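Long-range contact in transcriptional regulator, LacI family (Corynebacterium glutamicum, PDB 3H5T), which probably acts as an inositol-dependent transcriptional activator that binds a palindromic promoter motif and helps to regulate cell wall biogenesis: residues Ile194-Val208 / Gly240-Arg252. Sequence-based numbering, arbitrary orientation.
Sequences ILSIRLDRANNDGEV and GTVPIMECWINNR
W248 is clamped between R198 and N203, beside strand 244-247. This strand lies between strands 192-197 and 206-207 in the mixed sheet of one subdomain of the periplasmic-binding-protein fold of LacI regulators. It pairs parallel with 192-197, as in M245 N to I194 O (3.1 Å). It pairs antiparallel with 206-207, where G206 and E246 exchange two backbone hydrogen bonds. The loop between these two partner strands folds back over strand 244-247.

The tight part is this loop. R198 CG stands anti to the backbone N (chi1 -160°), and the chain then bends at chi3. CD lies over the five-membered ring of W248, and CZ sits 4.6 Å from the six-membered ring centroid in a cation-pi contact. N203 CA covers the opposite face in a CH-pi contact. The indole NE1-H donates to D200 O at 2.9 Å, which helps fix the turn of the ring. R198 also gives two weak bonds to W248 O, and its NH1 forms a salt bridge with E77.

E246 reaches under the loop from the sheet face shared with I194, S196 and I244. OE2 accepts L199 N (2.9 Å) from above the carboxylate plane. OE1 forms a salt bridge with R212 of helix 210-214, which probably steadies the buried charge. On the same face, I244 CG1 meets I194 CB and its CG2 meets V208 CB. On the other face, buried M245 packs its SD 4.0 Å from E207 N.

The outer side is looser. E207 is exposed. Water 2 joins I244 N to V208 O. D205 is exposed, yet its OD1 accepts W248 N at 3.0 Å, nearly in line with the CG-OD1 bond.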
loop_
_atom_site.group_PDB
_atom_site.type_symbol
_atom_site.label_atom_id
_atom_site.label_comp_id
_atom_site.label_asym_id
_atom_site.label_seq_id
_atom_site.Cartn_x
_atom_site.Cartn_y
_atom_site.Cartn_z
ATOM N N ILE A 194 17.779 -10.345 5.709
ATOM C CA ILE A 194 16.407 -9.890 5.493
ATOM C C ILE A 194 16.163 -8.572 6.220
ATOM O O ILE A 194 16.684 -8.364 7.310
ATOM C CB ILE A 194 15.388 -10.932 6.002
ATOM C CG1 ILE A 194 15.511 -12.224 5.184
ATOM C CG2 ILE A 194 13.981 -10.378 5.905
ATOM C CD1 ILE A 194 14.605 -13.356 5.650
ATOM N N LEU A 195 15.386 -7.681 5.606
ATOM C CA LEU A 195 15.054 -6.391 6.210
ATOM C C LEU A 195 13.537 -6.245 6.275
ATOM O O LEU A 195 12.834 -6.606 5.330
ATOM C CB LEU A 195 15.640 -5.232 5.393
ATOM C CG LEU A 195 17.158 -5.067 5.459
ATOM C CD1 LEU A 195 17.608 -3.911 4.583
ATOM C CD2 LEU A 195 17.564 -4.829 6.893
ATOM N N SER A 196 13.038 -5.706 7.384
ATOM C CA SER A 196 11.601 -5.527 7.574
ATOM C C SER A 196 11.247 -4.228 8.252
ATOM O O SER A 196 12.101 -3.572 8.860
ATOM C CB SER A 196 11.032 -6.655 8.439
ATOM O OG SER A 196 10.911 -7.858 7.705
ATOM N N ILE A 197 9.975 -3.858 8.152
ATOM C CA ILE A 197 9.494 -2.670 8.841
ATOM C C ILE A 197 8.765 -3.179 10.095
ATOM O O ILE A 197 8.846 -4.368 10.403
ATOM C CB ILE A 197 8.588 -1.783 7.931
ATOM C CG1 ILE A 197 7.505 -2.606 7.236
ATOM C CG2 ILE A 197 9.451 -1.088 6.884
ATOM C CD1 ILE A 197 6.512 -1.744 6.499
ATOM N N ARG A 198 8.060 -2.310 10.811
ATOM C CA ARG A 198 7.394 -2.691 12.066
ATOM C C ARG A 198 6.787 -4.089 12.187
ATOM O O ARG A 198 5.880 -4.455 11.447
ATOM C CB ARG A 198 6.332 -1.662 12.432
ATOM C CG ARG A 198 5.937 -1.689 13.907
ATOM C CD ARG A 198 5.022 -0.529 14.239
ATOM N NE ARG A 198 5.552 0.731 13.714
ATOM C CZ ARG A 198 4.864 1.558 12.930
ATOM N NH1 ARG A 198 3.621 1.267 12.583
ATOM N NH2 ARG A 198 5.422 2.668 12.480
ATOM N N LEU A 199 7.297 -4.860 13.146
ATOM C CA LEU A 199 6.813 -6.214 13.393
ATOM C C LEU A 199 5.856 -6.288 14.593
ATOM O O LEU A 199 5.046 -7.212 14.676
ATOM C CB LEU A 199 7.998 -7.174 13.607
ATOM C CG LEU A 199 8.781 -7.629 12.356
ATOM C CD1 LEU A 199 10.171 -8.167 12.730
ATOM C CD2 LEU A 199 7.975 -8.691 11.616
ATOM N N ASP A 200 5.939 -5.323 15.509
ATOM C CA ASP A 200 5.080 -5.327 16.690
ATOM C C ASP A 200 4.954 -3.950 17.360
ATOM O O ASP A 200 5.632 -3.001 16.971
ATOM C CB ASP A 200 5.612 -6.339 17.712
ATOM C CG ASP A 200 4.497 -7.042 18.468
ATOM O OD1 ASP A 200 3.398 -6.455 18.603
ATOM O OD2 ASP A 200 4.722 -8.180 18.933
ATOM N N ARG A 201 4.097 -3.854 18.376
ATOM C CA ARG A 201 3.886 -2.594 19.097
ATOM C C ARG A 201 5.146 -2.130 19.821
ATOM O O ARG A 201 5.545 -0.967 19.713
ATOM C CB ARG A 201 2.762 -2.726 20.134
ATOM C CG ARG A 201 1.433 -3.226 19.600
ATOM C CD ARG A 201 0.376 -3.253 20.710
ATOM N NE ARG A 201 -0.239 -1.947 20.946
ATOM C CZ ARG A 201 -0.752 -1.563 22.115
ATOM N NH1 ARG A 201 -0.717 -2.383 23.162
ATOM N NH2 ARG A 201 -1.308 -0.361 22.239
ATOM N N ALA A 202 5.760 -3.034 20.575
ATOM C CA ALA A 202 6.965 -2.690 21.314
ATOM C C ALA A 202 8.054 -2.295 20.330
ATOM O O ALA A 202 8.485 -3.109 19.510
ATOM C CB ALA A 202 7.428 -3.871 22.176
ATOM N N ASN A 203 8.484 -1.042 20.416
ATOM C CA ASN A 203 9.521 -0.510 19.543
ATOM C C ASN A 203 10.748 -1.405 19.471
ATOM O O ASN A 203 11.157 -1.998 20.468
ATOM C CB ASN A 203 9.937 0.883 20.020
ATOM C CG ASN A 203 11.159 1.413 19.285
ATOM O OD1 ASN A 203 12.264 0.887 19.424
ATOM N ND2 ASN A 203 10.962 2.461 18.493
ATOM N N ASN A 204 11.325 -1.505 18.279
ATOM C CA ASN A 204 12.521 -2.304 18.060
ATOM C C ASN A 204 13.217 -1.948 16.760
ATOM O O ASN A 204 12.620 -2.005 15.685
ATOM C CB ASN A 204 12.193 -3.793 18.062
ATOM C CG ASN A 204 13.404 -4.660 17.720
ATOM O OD1 ASN A 204 13.652 -4.974 16.551
ATOM N ND2 ASN A 204 14.166 -5.040 18.739
ATOM N N ASP A 205 14.486 -1.563 16.874
ATOM C CA ASP A 205 15.303 -1.221 15.717
ATOM C C ASP A 205 16.465 -2.196 15.740
ATOM O O ASP A 205 16.917 -2.592 16.819
ATOM C CB ASP A 205 15.853 0.213 15.808
ATOM C CG ASP A 205 14.805 1.267 15.506
ATOM O OD1 ASP A 205 13.923 0.991 14.676
ATOM O OD2 ASP A 205 14.870 2.377 16.079
ATOM N N GLY A 206 16.940 -2.586 14.557
ATOM C CA GLY A 206 18.056 -3.506 14.482
ATOM C C GLY A 206 17.689 -4.976 14.517
ATOM O O GLY A 206 16.633 -5.386 14.027
ATOM N N GLU A 207 18.577 -5.779 15.100
ATOM C CA GLU A 207 18.371 -7.218 15.187
ATOM C C GLU A 207 16.968 -7.610 15.630
ATOM O O GLU A 207 16.417 -7.031 16.562
ATOM C CB GLU A 207 19.384 -7.844 16.148
ATOM C CG GLU A 207 19.114 -9.310 16.463
ATOM C CD GLU A 207 20.059 -9.864 17.504
ATOM O OE1 GLU A 207 20.350 -9.142 18.484
ATOM O OE2 GLU A 207 20.498 -11.025 17.355
ATOM N N VAL A 208 16.396 -8.593 14.941
ATOM C CA VAL A 208 15.077 -9.114 15.278
ATOM C C VAL A 208 15.291 -10.527 15.834
ATOM O O VAL A 208 15.877 -11.383 15.172
ATOM C CB VAL A 208 14.148 -9.206 14.036
ATOM C CG1 VAL A 208 12.836 -9.870 14.420
ATOM C CG2 VAL A 208 13.885 -7.818 13.473
ATOM N N GLY A 240 18.689 -20.073 11.400
ATOM C CA GLY A 240 19.483 -19.362 12.387
ATOM C C GLY A 240 20.654 -18.585 11.809
ATOM O O GLY A 240 21.209 -17.714 12.485
ATOM N N THR A 241 21.032 -18.887 10.569
ATOM C CA THR A 241 22.153 -18.209 9.918
ATOM C C THR A 241 21.749 -16.944 9.153
ATOM O O THR A 241 22.608 -16.142 8.769
ATOM C CB THR A 241 22.859 -19.135 8.911
ATOM O OG1 THR A 241 21.963 -19.433 7.831
ATOM C CG2 THR A 241 23.294 -20.433 9.582
ATOM N N VAL A 242 20.451 -16.772 8.924
ATOM C CA VAL A 242 19.954 -15.618 8.186
ATOM C C VAL A 242 19.559 -14.457 9.095
ATOM O O VAL A 242 18.495 -14.467 9.709
ATOM C CB VAL A 242 18.732 -16.000 7.316
ATOM C CG1 VAL A 242 18.296 -14.802 6.482
ATOM C CG2 VAL A 242 19.074 -17.178 6.421
ATOM N N PRO A 243 20.411 -13.428 9.176
ATOM C CA PRO A 243 20.137 -12.259 10.017
ATOM C C PRO A 243 18.900 -11.482 9.556
ATOM O O PRO A 243 18.641 -11.360 8.359
ATOM C CB PRO A 243 21.420 -11.449 9.894
ATOM C CG PRO A 243 21.858 -11.748 8.496
ATOM C CD PRO A 243 21.639 -13.234 8.386
ATOM N N ILE A 244 18.146 -10.959 10.518
ATOM C CA ILE A 244 16.928 -10.207 10.236
ATOM C C ILE A 244 16.880 -8.894 11.015
ATOM O O ILE A 244 16.773 -8.902 12.236
ATOM C CB ILE A 244 15.680 -11.047 10.602
ATOM C CG1 ILE A 244 15.630 -12.303 9.727
ATOM C CG2 ILE A 244 14.410 -10.217 10.433
ATOM C CD1 ILE A 244 14.560 -13.292 10.128
ATOM N N MET A 245 16.961 -7.769 10.313
ATOM C CA MET A 245 16.898 -6.474 10.980
ATOM C C MET A 245 15.628 -5.707 10.619
ATOM O O MET A 245 15.035 -5.920 9.562
ATOM C CB MET A 245 18.140 -5.638 10.655
ATOM C CG MET A 245 19.424 -6.224 11.246
ATOM S SD MET A 245 20.628 -4.982 11.702
ATOM C CE MET A 245 21.836 -6.013 12.498
ATOM N N GLU A 246 15.220 -4.808 11.510
ATOM C CA GLU A 246 14.006 -4.031 11.313
ATOM C C GLU A 246 14.136 -2.567 11.719
ATOM O O GLU A 246 15.034 -2.196 12.472
ATOM C CB GLU A 246 12.863 -4.687 12.106
ATOM C CG GLU A 246 12.064 -3.760 13.027
ATOM C CD GLU A 246 11.039 -4.503 13.879
ATOM O OE1 GLU A 246 11.374 -5.575 14.423
ATOM O OE2 GLU A 246 9.902 -4.010 14.021
ATOM N N CYS A 247 13.247 -1.736 11.180
ATOM C CA CYS A 247 13.196 -0.331 11.543
ATOM C C CYS A 247 11.738 -0.068 11.897
ATOM O O CYS A 247 10.842 -0.152 11.053
ATOM C CB CYS A 247 13.694 0.584 10.406
ATOM S SG CYS A 247 12.922 0.460 8.787
ATOM N N TRP A 248 11.501 0.205 13.173
ATOM C CA TRP A 248 10.152 0.440 13.666
ATOM C C TRP A 248 9.429 1.539 12.888
ATOM O O TRP A 248 8.243 1.418 12.576
ATOM C CB TRP A 248 10.211 0.791 15.145
ATOM C CG TRP A 248 8.956 0.488 15.869
ATOM C CD1 TRP A 248 8.481 -0.743 16.192
ATOM C CD2 TRP A 248 8.017 1.434 16.383
ATOM N NE1 TRP A 248 7.300 -0.626 16.885
ATOM C CE2 TRP A 248 6.992 0.702 17.014
ATOM C CE3 TRP A 248 7.942 2.835 16.370
ATOM C CZ2 TRP A 248 5.898 1.320 17.634
ATOM C CZ3 TRP A 248 6.853 3.452 16.984
ATOM C CH2 TRP A 248 5.845 2.690 17.608
ATOM N N ILE A 249 10.144 2.617 12.587
ATOM C CA ILE A 249 9.580 3.716 11.821
ATOM C C ILE A 249 10.076 3.571 10.385
ATOM O O ILE A 249 11.270 3.401 10.149
ATOM C CB ILE A 249 10.020 5.078 12.403
ATOM C CG1 ILE A 249 9.366 5.276 13.766
ATOM C CG2 ILE A 249 9.654 6.210 11.452
ATOM C CD1 ILE A 249 9.944 6.404 14.560
ATOM N N ASN A 250 9.155 3.612 9.428
ATOM C CA ASN A 250 9.521 3.478 8.017
ATOM C C ASN A 250 9.754 4.853 7.382
ATOM O O ASN A 250 8.817 5.494 6.913
ATOM C CB ASN A 250 8.424 2.704 7.266
ATOM C CG ASN A 250 8.838 2.305 5.848
ATOM O OD1 ASN A 250 9.957 1.874 5.620
ATOM N ND2 ASN A 250 7.915 2.426 4.900
ATOM N N ASN A 251 11.015 5.289 7.398
ATOM C CA ASN A 251 11.456 6.577 6.838
ATOM C C ASN A 251 12.604 6.367 5.873
ATOM O O ASN A 251 13.216 5.303 5.832
ATOM C CB ASN A 251 12.005 7.514 7.918
ATOM C CG ASN A 251 10.941 8.084 8.785
ATOM O OD1 ASN A 251 11.215 8.918 9.649
ATOM N ND2 ASN A 251 9.710 7.640 8.578
ATOM N N ARG A 252 12.923 7.415 5.129
ATOM C CA ARG A 252 14.027 7.360 4.194
ATOM C C ARG A 252 15.303 7.271 5.032
ATOM O O ARG A 252 16.242 6.567 4.671
ATOM C CB ARG A 252 14.033 8.619 3.316
ATOM C CG ARG A 252 15.127 8.650 2.265
ATOM C CD ARG A 252 14.964 9.858 1.344
ATOM N NE ARG A 252 16.114 10.050 0.464
ATOM C CZ ARG A 252 17.337 10.353 0.890
ATOM N NH1 ARG A 252 17.574 10.502 2.187
ATOM N NH2 ARG A 252 18.325 10.514 0.018
HETATM O O HOH W 1 7.709 0.505 10.154
HETATM O O HOH W 2 18.475 -11.677 13.254
#